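Local coordinates for protein R.Ecl18kI (Enterobacter cloacae, PDB 2GB7) that cuts double-stranded DNA as a type II restriction endonuclease that recognises 5'-CCNGG-3', cleaves before the first C, and extrudes nucleotides from the helix when it binds, at residues A26-T31 / E125-L130; C33-D38 / I54-N59; L131-G136 / P290-Y295. The protein carries 1 engineered substitution. One frame throughout, in Å; residues are numbered along the deposited sequence.

Contact 1: residues A26-T31 / E125-L130; sequences ALVYKT and ESILEL. With nucleotides of chain B.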
loop_
_atom_site.group_PDB
_atom_site.type_symbol
_atom_site.label_atom_id
_atom_site.label_comp_id
_atom_site.label_asym_id
_atom_site.label_seq_id
_atom_site.Cartn_x
_atom_site.Cartn_y
_atom_site.Cartn_z
ATOM N N ALA F 26 -17.214 13.841 7.483
ATOM C CA ALA F 26 -17.767 14.745 8.497
ATOM C C ALA F 26 -16.713 15.739 9.001
ATOM O O ALA F 26 -17.028 16.918 9.243
ATOM C CB ALA F 26 -18.336 13.945 9.670
ATOM N N LEU F 27 -15.475 15.267 9.199
ATOM C CA LEU F 27 -14.415 16.159 9.710
ATOM C C LEU F 27 -14.066 17.189 8.660
ATOM O O LEU F 27 -13.919 18.373 8.952
ATOM C CB LEU F 27 -13.156 15.375 10.126
ATOM C CG LEU F 27 -11.905 16.191 10.498
ATOM C CD1 LEU F 27 -12.197 17.120 11.663
ATOM C CD2 LEU F 27 -10.684 15.297 10.839
ATOM N N VAL F 28 -13.965 16.731 7.418
ATOM C CA VAL F 28 -13.669 17.643 6.321
ATOM C C VAL F 28 -14.799 18.658 6.190
ATOM O O VAL F 28 -14.550 19.846 6.023
ATOM C CB VAL F 28 -13.446 16.880 4.975
ATOM C CG1 VAL F 28 -13.443 17.867 3.804
ATOM C CG2 VAL F 28 -12.144 16.079 4.978
ATOM N N TYR F 29 -16.039 18.190 6.258
ATOM C CA TYR F 29 -17.187 19.104 6.127
ATOM C C TYR F 29 -17.225 20.116 7.278
ATOM O O TYR F 29 -17.434 21.307 7.047
ATOM C CB TYR F 29 -18.496 18.319 6.041
ATOM C CG TYR F 29 -19.714 19.195 5.805
ATOM C CD1 TYR F 29 -20.149 19.465 4.519
ATOM C CD2 TYR F 29 -20.420 19.747 6.866
ATOM C CE1 TYR F 29 -21.266 20.287 4.302
ATOM C CE2 TYR F 29 -21.539 20.550 6.671
ATOM C CZ TYR F 29 -21.964 20.814 5.389
ATOM O OH TYR F 29 -23.067 21.622 5.203
ATOM N N LYS F 30 -16.981 19.659 8.507
ATOM C CA LYS F 30 -16.894 20.574 9.653
ATOM C C LYS F 30 -15.834 21.663 9.429
ATOM O O LYS F 30 -16.081 22.872 9.684
ATOM C CB LYS F 30 -16.588 19.772 10.930
ATOM C CG LYS F 30 -16.635 20.628 12.186
ATOM C CD LYS F 30 -16.238 19.766 13.391
ATOM C CE LYS F 30 -16.162 20.568 14.668
ATOM N NZ LYS F 30 -15.774 19.657 15.799
ATOM N N THR F 31 -14.677 21.228 8.931
ATOM C CA THR F 31 -13.521 22.093 8.721
ATOM C C THR F 31 -13.819 23.071 7.591
ATOM O O THR F 31 -13.563 24.263 7.714
ATOM C CB THR F 31 -12.268 21.244 8.452
ATOM O OG1 THR F 31 -12.034 20.422 9.599
ATOM C CG2 THR F 31 -11.048 22.120 8.234
ATOM N N GLU F 125 -9.683 12.916 -0.637
ATOM C CA GLU F 125 -10.783 12.786 -1.578
ATOM C C GLU F 125 -11.967 13.722 -1.273
ATOM O O GLU F 125 -12.500 14.390 -2.212
ATOM C CB GLU F 125 -11.226 11.317 -1.597
ATOM C CG GLU F 125 -10.161 10.338 -2.121
ATOM C CD GLU F 125 -10.278 8.923 -1.528
ATOM O OE1 GLU F 125 -11.385 8.507 -1.109
ATOM O OE2 GLU F 125 -9.236 8.228 -1.472
ATOM N N SER F 126 -12.337 13.824 0.012
ATOM C CA SER F 126 -13.447 14.673 0.448
ATOM C C SER F 126 -13.106 16.137 0.219
ATOM O O SER F 126 -13.948 16.937 -0.184
ATOM C CB SER F 126 -13.738 14.432 1.918
ATOM O OG SER F 126 -14.196 13.110 2.102
ATOM N N ILE F 127 -11.861 16.491 0.518
ATOM C CA ILE F 127 -11.404 17.868 0.280
ATOM C C ILE F 127 -11.526 18.219 -1.217
ATOM O O ILE F 127 -11.985 19.315 -1.605
ATOM C CB ILE F 127 -9.954 18.037 0.756
ATOM C CG1 ILE F 127 -9.917 17.996 2.304
ATOM C CG2 ILE F 127 -9.374 19.368 0.187
ATOM C CD1 ILE F 127 -8.502 17.868 2.843
ATOM N N LEU F 128 -11.143 17.293 -2.096
ATOM C CA LEU F 128 -11.240 17.550 -3.558
ATOM C C LEU F 128 -12.690 17.571 -4.062
ATOM O O LEU F 128 -13.041 18.321 -4.966
ATOM C CB LEU F 128 -10.423 16.491 -4.323
ATOM C CG LEU F 128 -8.907 16.538 -4.053
ATOM C CD1 LEU F 128 -8.222 15.309 -4.752
ATOM C CD2 LEU F 128 -8.350 17.894 -4.593
ATOM N N GLU F 129 -13.532 16.753 -3.424
ATOM C CA GLU F 129 -14.949 16.728 -3.733
ATOM C C GLU F 129 -15.564 18.088 -3.435
ATOM O O GLU F 129 -16.231 18.691 -4.297
ATOM C CB GLU F 129 -15.583 15.684 -2.831
ATOM C CG GLU F 129 -17.024 15.489 -3.025
ATOM C CD GLU F 129 -17.552 14.358 -2.168
ATOM O OE1 GLU F 129 -16.733 13.586 -1.598
ATOM O OE2 GLU F 129 -18.791 14.248 -2.090
ATOM N N LEU F 130 -15.321 18.598 -2.232
ATOM C CA LEU F 130 -15.854 19.917 -1.879
ATOM C C LEU F 130 -15.270 21.044 -2.725
ATOM O O LEU F 130 -15.952 22.007 -2.989
ATOM C CB LEU F 130 -15.670 20.196 -0.380
ATOM C CG LEU F 130 -16.537 19.287 0.495
ATOM C CD1 LEU F 130 -16.152 19.439 1.957
ATOM C CD2 LEU F 130 -18.017 19.613 0.343
ATOM P P DC B 3 -7.859 3.822 -4.020
ATOM O OP1 DC B 3 -8.277 5.105 -4.642
ATOM O OP2 DC B 3 -6.795 2.996 -4.659
ATOM O "O5'" DC B 3 -7.465 4.147 -2.515
ATOM C "C5'" DC B 3 -8.399 4.838 -1.695
ATOM C "C4'" DC B 3 -7.785 5.135 -0.351
ATOM O "O4'" DC B 3 -7.931 3.968 0.496
ATOM C "C3'" DC B 3 -6.289 5.394 -0.480
ATOM O "O3'" DC B 3 -5.882 6.704 -0.136
ATOM C "C2'" DC B 3 -5.617 4.371 0.412
ATOM C "C1'" DC B 3 -6.730 3.728 1.219
ATOM N N1 DC B 3 -6.501 2.276 1.252
ATOM C C2 DC B 3 -6.262 1.647 2.476
ATOM O O2 DC B 3 -6.289 2.323 3.513
ATOM N N3 DC B 3 -6.002 0.318 2.497
ATOM C C4 DC B 3 -5.971 -0.373 1.356
ATOM N N4 DC B 3 -5.704 -1.683 1.418
ATOM C C5 DC B 3 -6.215 0.243 0.097
ATOM C C6 DC B 3 -6.484 1.554 0.091
#
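Leu-27 O, just ahead of the Val-28 that packs on Ser-126, is gripped twice: Thr-31 N reaches it at 3.0 Å in the ordinary helical bond, and Thr-31 OG1 comes from the opposite face of the carbonyl plane at 2.9 Å. The threonine hydroxyl is thus satisfied within its own helix. Val-28 carries most of the contact, and its branched CB presents two methyls at once. CG1, set anti to the backbone N (chi1 168°), runs up against Leu-130 CD1 at 3.6 Å, the valine and leucine passing side by side and pointing opposite ways. It also meets Ile-127 CG1 at 3.8 Å, the isoleucine being set crosswise to the valine. CG2 rests on Ser-126 CB, likewise at 3.8 Å. Serine suits this buried place because it is small and its OG turns back to bond Lys-122 O, leaving CB for the valine. On the DNA side, Glu-125 OE2 lies 3.5 Å from C5' of DC3 of chain B. The segment axes approach to 9.4 Å and cross at -45°, close to a common class of ridges-into-grooves helix packing, here joining helix 24-34 to helix 102-134 of the PDDEXK-clan nuclease.

Contact 2: residues C33-D38 / I54-N59; sequences CDLGYD and IAMRKN. With nucleotides of chain B.
Met-56 reaches from helix 49-77 past the ring of Tyr-37, and nearly every atom of its side chain has a neighbour. CB lies against Ile-127 of helix 102-134. CG, beside the backbone N (chi1 -71°), comes within 4.1 Å of Tyr-37 CE2. The chain then bends at chi2 and again at chi3, carrying SD alongside the ring, 3.7 Å from Tyr-37 CD2. This is a Met-aromatic contact of oblique geometry, the sulfur 67° off the ring normal. SD also touches Leu-35 CD1, and CE ends against Val-28 in helix 24-34. A flexible, polarisable thioether suits such a place, where one chain must fit between an aromatic ring and several aliphatic groups.

Leu-35 and Tyr-37 owe their positions to the turn between them. Helix 24-34 closes in a Schellman motif at Gly-36, whose positive phi is easy for glycine and whose N bonds Cys-33 O at 3.0 Å. Beyond it Tyr-37 stretches over the second helix until OH sits 3.4 Å from Ala-55 CB, a methyl small enough to let the phenol come close; Tyr-52 meets the same ring edge-to-face.

Leu-35 spreads both methyls over Asn-59, with CD1 3.7 Å from ND2. That amide is kept from turning by a nearly straight bond from ND2 to Ala-55 O (2.9 Å, 164°), the same oxygen that Asn-59 N reaches from the other face of the carbonyl. Farther round the helix Arg-57 lays its guanidinium nearly parallel to the base of DT5 of chain B, whose C4 stands 3.8 Å above the centre of the group; this thymine is probably the extruded central base of the site.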
loop_
_atom_site.group_PDB
_atom_site.type_symbol
_atom_site.label_atom_id
_atom_site.label_comp_id
_atom_site.label_asym_id
_atom_site.label_seq_id
_atom_site.Cartn_x
_atom_site.Cartn_y
_atom_site.Cartn_z
ATOM N N CYS F 33 -16.709 24.266 6.662
ATOM C CA CYS F 33 -17.583 25.289 7.206
ATOM C C CYS F 33 -16.894 26.182 8.250
ATOM O O CYS F 33 -17.115 27.407 8.248
ATOM C CB CYS F 33 -18.840 24.638 7.768
ATOM S SG CYS F 33 -19.815 23.821 6.493
ATOM N N ASP F 34 -16.062 25.585 9.109
ATOM C CA ASP F 34 -15.360 26.344 10.159
ATOM C C ASP F 34 -14.447 27.395 9.564
ATOM O O ASP F 34 -14.305 28.480 10.113
ATOM C CB ASP F 34 -14.518 25.438 11.065
ATOM C CG ASP F 34 -15.341 24.675 12.090
ATOM O OD1 ASP F 34 -16.540 24.960 12.265
ATOM O OD2 ASP F 34 -14.761 23.773 12.736
ATOM N N LEU F 35 -13.828 27.075 8.433
ATOM C CA LEU F 35 -12.924 28.010 7.770
ATOM C C LEU F 35 -13.617 29.003 6.829
ATOM O O LEU F 35 -12.946 29.832 6.198
ATOM C CB LEU F 35 -11.829 27.238 7.032
ATOM C CG LEU F 35 -10.870 26.392 7.883
ATOM C CD1 LEU F 35 -9.993 25.545 6.961
ATOM C CD2 LEU F 35 -10.004 27.232 8.829
ATOM N N GLY F 36 -14.944 28.899 6.718
ATOM C CA GLY F 36 -15.765 29.829 5.923
ATOM C C GLY F 36 -15.871 29.512 4.444
ATOM O O GLY F 36 -16.442 30.302 3.686
ATOM N N TYR F 37 -15.374 28.344 4.034
ATOM C CA TYR F 37 -15.361 28.022 2.599
ATOM C C TYR F 37 -16.739 27.813 2.036
ATOM O O TYR F 37 -16.934 27.890 0.819
ATOM C CB TYR F 37 -14.487 26.796 2.309
ATOM C CG TYR F 37 -13.034 27.070 2.553
ATOM C CD1 TYR F 37 -12.384 28.084 1.863
ATOM C CD2 TYR F 37 -12.292 26.286 3.439
ATOM C CE1 TYR F 37 -11.046 28.349 2.084
ATOM C CE2 TYR F 37 -10.948 26.526 3.632
ATOM C CZ TYR F 37 -10.337 27.561 2.962
ATOM O OH TYR F 37 -9.005 27.816 3.173
ATOM N N ASP F 38 -17.692 27.539 2.920
ATOM C CA ASP F 38 -19.072 27.340 2.519
ATOM C C ASP F 38 -19.752 28.637 2.104
ATOM O O ASP F 38 -20.919 28.624 1.750
ATOM C CB ASP F 38 -19.876 26.617 3.604
ATOM C CG ASP F 38 -20.016 27.433 4.900
ATOM O OD1 ASP F 38 -19.111 28.213 5.268
ATOM O OD2 ASP F 38 -21.070 27.276 5.545
ATOM N N ILE F 54 -4.327 22.897 0.946
ATOM C CA ILE F 54 -3.339 22.906 2.035
ATOM C C ILE F 54 -3.959 23.382 3.354
ATOM O O ILE F 54 -3.691 22.784 4.405
ATOM C CB ILE F 54 -2.091 23.774 1.671
ATOM C CG1 ILE F 54 -1.355 23.187 0.457
ATOM C CG2 ILE F 54 -1.098 23.930 2.876
ATOM C CD1 ILE F 54 -0.718 21.827 0.722
ATOM N N ALA F 55 -4.786 24.427 3.291
ATOM C CA ALA F 55 -5.451 24.948 4.495
ATOM C C ALA F 55 -6.398 23.893 5.051
ATOM O O ALA F 55 -6.427 23.669 6.256
ATOM C CB ALA F 55 -6.198 26.256 4.194
ATOM N N MET F 56 -7.131 23.204 4.176
ATOM C CA MET F 56 -8.010 22.127 4.646
ATOM C C MET F 56 -7.238 21.019 5.364
ATOM O O MET F 56 -7.620 20.574 6.475
ATOM C CB MET F 56 -8.863 21.581 3.496
ATOM C CG MET F 56 -9.960 22.548 3.014
ATOM S SD MET F 56 -11.307 22.773 4.196
ATOM C CE MET F 56 -11.946 21.088 4.353
ATOM N N ARG F 57 -6.162 20.561 4.726
ATOM C CA ARG F 57 -5.306 19.503 5.271
ATOM C C ARG F 57 -4.772 19.895 6.639
ATOM O O ARG F 57 -4.917 19.145 7.595
ATOM C CB ARG F 57 -4.145 19.242 4.331
ATOM C CG ARG F 57 -4.525 18.451 3.077
ATOM C CD ARG F 57 -4.290 16.988 3.351
ATOM N NE ARG F 57 -2.867 16.699 3.575
ATOM C CZ ARG F 57 -2.344 15.482 3.712
ATOM N NH1 ARG F 57 -3.110 14.398 3.704
ATOM N NH2 ARG F 57 -1.040 15.353 3.868
ATOM N N LYS F 58 -4.195 21.091 6.736
ATOM C CA LYS F 58 -3.628 21.574 8.012
ATOM C C LYS F 58 -4.650 21.631 9.124
ATOM O O LYS F 58 -4.376 21.217 10.259
ATOM C CB LYS F 58 -3.058 22.984 7.820
ATOM C CG LYS F 58 -1.665 23.007 7.207
ATOM C CD LYS F 58 -1.244 24.415 6.827
ATOM C CE LYS F 58 -1.468 25.391 7.976
ATOM N NZ LYS F 58 -1.644 26.762 7.416
ATOM N N ASN F 59 -5.810 22.204 8.820
ATOM C CA ASN F 59 -6.860 22.330 9.812
ATOM C C ASN F 59 -7.524 21.013 10.204
ATOM O O ASN F 59 -7.773 20.769 11.400
ATOM C CB ASN F 59 -7.834 23.431 9.433
ATOM C CG ASN F 59 -7.222 24.801 9.625
ATOM O OD1 ASN F 59 -7.227 25.333 10.740
ATOM N ND2 ASN F 59 -6.635 25.366 8.562
ATOM P P DT B 5 0.189 8.570 3.656
ATOM O OP1 DT B 5 0.302 9.327 2.387
ATOM O OP2 DT B 5 1.359 8.486 4.566
ATOM O "O5'" DT B 5 -1.051 9.155 4.469
ATOM C "C5'" DT B 5 -1.367 8.695 5.786
ATOM C "C4'" DT B 5 -0.473 9.375 6.798
ATOM O "O4'" DT B 5 -0.535 10.816 6.650
ATOM C "C3'" DT B 5 -0.772 9.083 8.273
ATOM O "O3'" DT B 5 0.466 8.840 8.949
ATOM C "C2'" DT B 5 -1.357 10.397 8.775
ATOM C "C1'" DT B 5 -0.570 11.390 7.942
ATOM N N1 DT B 5 -1.102 12.762 7.825
ATOM C C2 DT B 5 -0.204 13.797 7.968
ATOM O O2 DT B 5 0.978 13.622 8.215
ATOM N N3 DT B 5 -0.744 15.048 7.818
ATOM C C4 DT B 5 -2.065 15.359 7.555
ATOM O O4 DT B 5 -2.402 16.534 7.433
ATOM C C5 DT B 5 -2.955 14.224 7.438
ATOM C C7 DT B 5 -4.407 14.463 7.173
ATOM C C6 DT B 5 -2.434 12.998 7.576
#

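Contact 3: residues L131-G136 / P290-Y295; sequences LMMGAG and PYVVNY
Met-133 lies stretched across one face of the Tyr-295 ring, the methionine set transverse to the tyrosine. With CG anti to the carbonyl carbon (chi1 -62°) and the chain fully extended beyond it, the methionine places CG almost exactly over the ring centre, 3.6 Å from the centroid and 6° off the normal, a clear CH-pi contact. The next atom, SD, stands obliquely at 4.4 Å from the same centroid as a Met-aromatic partner, and is also 3.9 Å from Val-292 CG1. CE continues past that same valine methyl. The unbranched, flexible methionine suits this place because its straight chain can lie flat along the ring.

Tyr-295 leaves its helix with CG anti to the backbone N (chi1 162°), which sends the ring across to the other helix; its OH bonds Ile-137 O and Val-139 N just beyond the turn. Tyr-291, one helical turn earlier and in a similar rotamer, brings OH to 3.2 Å from Gly-134 CA, which lies at the edge of the ring, near its plane. Gly-136, with positive phi, completes a Schellman motif, its N bonded to Met-133 O.

Helix 290-302 thus covers the C-terminal end of helix 102-134 just before strand 140-141, while Met-132 and Leu-131 turn to helices 248-259 and 49-77, and Phe-32 of helix 24-34 meets Tyr-291 edge-to-face.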
loop_
_atom_site.group_PDB
_atom_site.type_symbol
_atom_site.label_atom_id
_atom_site.label_comp_id
_atom_site.label_asym_id
_atom_site.label_seq_id
_atom_site.Cartn_x
_atom_site.Cartn_y
_atom_site.Cartn_z
ATOM N N LEU F 131 -14.026 20.888 -3.172
ATOM C CA LEU F 131 -13.422 21.835 -4.113
ATOM C C LEU F 131 -14.232 21.921 -5.406
ATOM O O LEU F 131 -14.537 22.993 -5.865
ATOM C CB LEU F 131 -11.971 21.426 -4.410
ATOM C CG LEU F 131 -11.235 22.187 -5.512
ATOM C CD1 LEU F 131 -11.159 23.658 -5.150
ATOM C CD2 LEU F 131 -9.850 21.611 -5.670
ATOM N N MET F 132 -14.531 20.771 -6.012
ATOM C CA MET F 132 -15.332 20.770 -7.247
ATOM C C MET F 132 -16.732 21.336 -7.006
ATOM O O MET F 132 -17.218 22.141 -7.807
ATOM C CB MET F 132 -15.410 19.338 -7.789
ATOM C CG MET F 132 -14.056 18.724 -8.082
ATOM S SD MET F 132 -13.017 19.693 -9.179
ATOM C CE MET F 132 -13.760 19.250 -10.735
ATOM N N MET F 133 -17.355 20.992 -5.866
ATOM C CA MET F 133 -18.691 21.545 -5.513
ATOM C C MET F 133 -18.640 23.050 -5.322
ATOM O O MET F 133 -19.467 23.797 -5.870
ATOM C CB MET F 133 -19.239 20.877 -4.265
ATOM C CG MET F 133 -19.447 19.403 -4.487
ATOM S SD MET F 133 -20.036 18.565 -3.021
ATOM C CE MET F 133 -20.260 16.943 -3.795
ATOM N N GLY F 134 -17.629 23.505 -4.597
ATOM C CA GLY F 134 -17.424 24.938 -4.402
ATOM C C GLY F 134 -17.248 25.667 -5.737
ATOM O O GLY F 134 -17.721 26.799 -5.928
ATOM N N ALA F 135 -16.530 25.024 -6.660
ATOM C CA ALA F 135 -16.283 25.575 -8.004
ATOM C C ALA F 135 -17.548 25.575 -8.883
ATOM O O ALA F 135 -17.574 26.180 -9.958
ATOM C CB ALA F 135 -15.172 24.797 -8.665
ATOM N N GLY F 136 -18.587 24.903 -8.387
ATOM C CA GLY F 136 -19.882 24.725 -9.045
ATOM C C GLY F 136 -19.850 23.753 -10.213
ATOM O O GLY F 136 -20.731 23.792 -11.092
ATOM N N PRO F 290 -25.969 20.014 4.580
ATOM C CA PRO F 290 -26.760 21.023 3.878
ATOM C C PRO F 290 -26.035 21.582 2.678
ATOM O O PRO F 290 -26.646 21.757 1.608
ATOM C CB PRO F 290 -26.944 22.114 4.945
ATOM C CG PRO F 290 -26.993 21.365 6.198
ATOM C CD PRO F 290 -25.985 20.249 6.038
ATOM N N TYR F 291 -24.754 21.896 2.833
ATOM C CA TYR F 291 -24.035 22.539 1.706
ATOM C C TYR F 291 -23.999 21.621 0.495
ATOM O O TYR F 291 -24.118 22.073 -0.638
ATOM C CB TYR F 291 -22.614 22.945 2.098
ATOM C CG TYR F 291 -21.798 23.615 0.988
ATOM C CD1 TYR F 291 -21.782 25.010 0.855
ATOM C CD2 TYR F 291 -21.026 22.861 0.090
ATOM C CE1 TYR F 291 -21.005 25.628 -0.130
ATOM C CE2 TYR F 291 -20.274 23.478 -0.917
ATOM C CZ TYR F 291 -20.269 24.866 -1.007
ATOM O OH TYR F 291 -19.527 25.476 -1.986
ATOM N N VAL F 292 -23.808 20.334 0.750
ATOM C CA VAL F 292 -23.687 19.376 -0.324
ATOM C C VAL F 292 -25.055 19.073 -0.929
ATOM O O VAL F 292 -25.206 18.982 -2.155
ATOM C CB VAL F 292 -23.018 18.088 0.179
ATOM C CG1 VAL F 292 -22.950 17.072 -0.944
ATOM C CG2 VAL F 292 -21.601 18.401 0.686
ATOM N N VAL F 293 -26.058 18.923 -0.068
ATOM C CA VAL F 293 -27.435 18.758 -0.543
ATOM C C VAL F 293 -27.818 19.938 -1.438
ATOM O O VAL F 293 -28.382 19.739 -2.498
ATOM C CB VAL F 293 -28.453 18.569 0.624
ATOM C CG1 VAL F 293 -29.896 18.555 0.103
ATOM C CG2 VAL F 293 -28.157 17.296 1.364
ATOM N N ASN F 294 -27.502 21.158 -1.015
ATOM C CA ASN F 294 -27.880 22.284 -1.836
ATOM C C ASN F 294 -27.163 22.268 -3.188
ATOM O O ASN F 294 -27.767 22.604 -4.204
ATOM C CB ASN F 294 -27.705 23.574 -1.040
ATOM C CG ASN F 294 -28.659 23.608 0.155
ATOM O OD1 ASN F 294 -29.598 22.812 0.243
ATOM N ND2 ASN F 294 -28.413 24.539 1.077
ATOM N N TYR F 295 -25.902 21.842 -3.209
ATOM C CA TYR F 295 -25.148 21.706 -4.456
ATOM C C TYR F 295 -25.843 20.737 -5.401
ATOM O O TYR F 295 -26.016 21.023 -6.592
ATOM C CB TYR F 295 -23.716 21.242 -4.152
ATOM C CG TYR F 295 -23.007 20.656 -5.347
ATOM C CD1 TYR F 295 -22.329 21.468 -6.242
ATOM C CD2 TYR F 295 -23.023 19.289 -5.566
ATOM C CE1 TYR F 295 -21.705 20.921 -7.353
ATOM C CE2 TYR F 295 -22.384 18.727 -6.644
ATOM C CZ TYR F 295 -21.735 19.550 -7.540
ATOM O OH TYR F 295 -21.096 18.986 -8.618
#

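In the fold
The three contacts form one continuous helical cluster. Contacts 1 and 2 share helix 24-34 and have centres about 9 Å apart, contact 2 being nested in the chain loop that contact 1 closes; Thr-31 CG2 touches Asn-59 CB at 3.7 Å. Contacts 1 and 3 share helix 102-134, their centres about 11 Å apart, and are joined by a probable hydrogen bond from Tyr-291 N to Tyr-29 OH (2.9 Å). Contacts 2 and 3, about 14 Å apart, meet through Asp-38 and Tyr-291. Both 125-130 and 54-59 approach chain B, and Ile-127 CD1 backs Arg-57 CG at 4.0 Å, whereas the nearest atom of contact 3 is about 15 Å from the DNA.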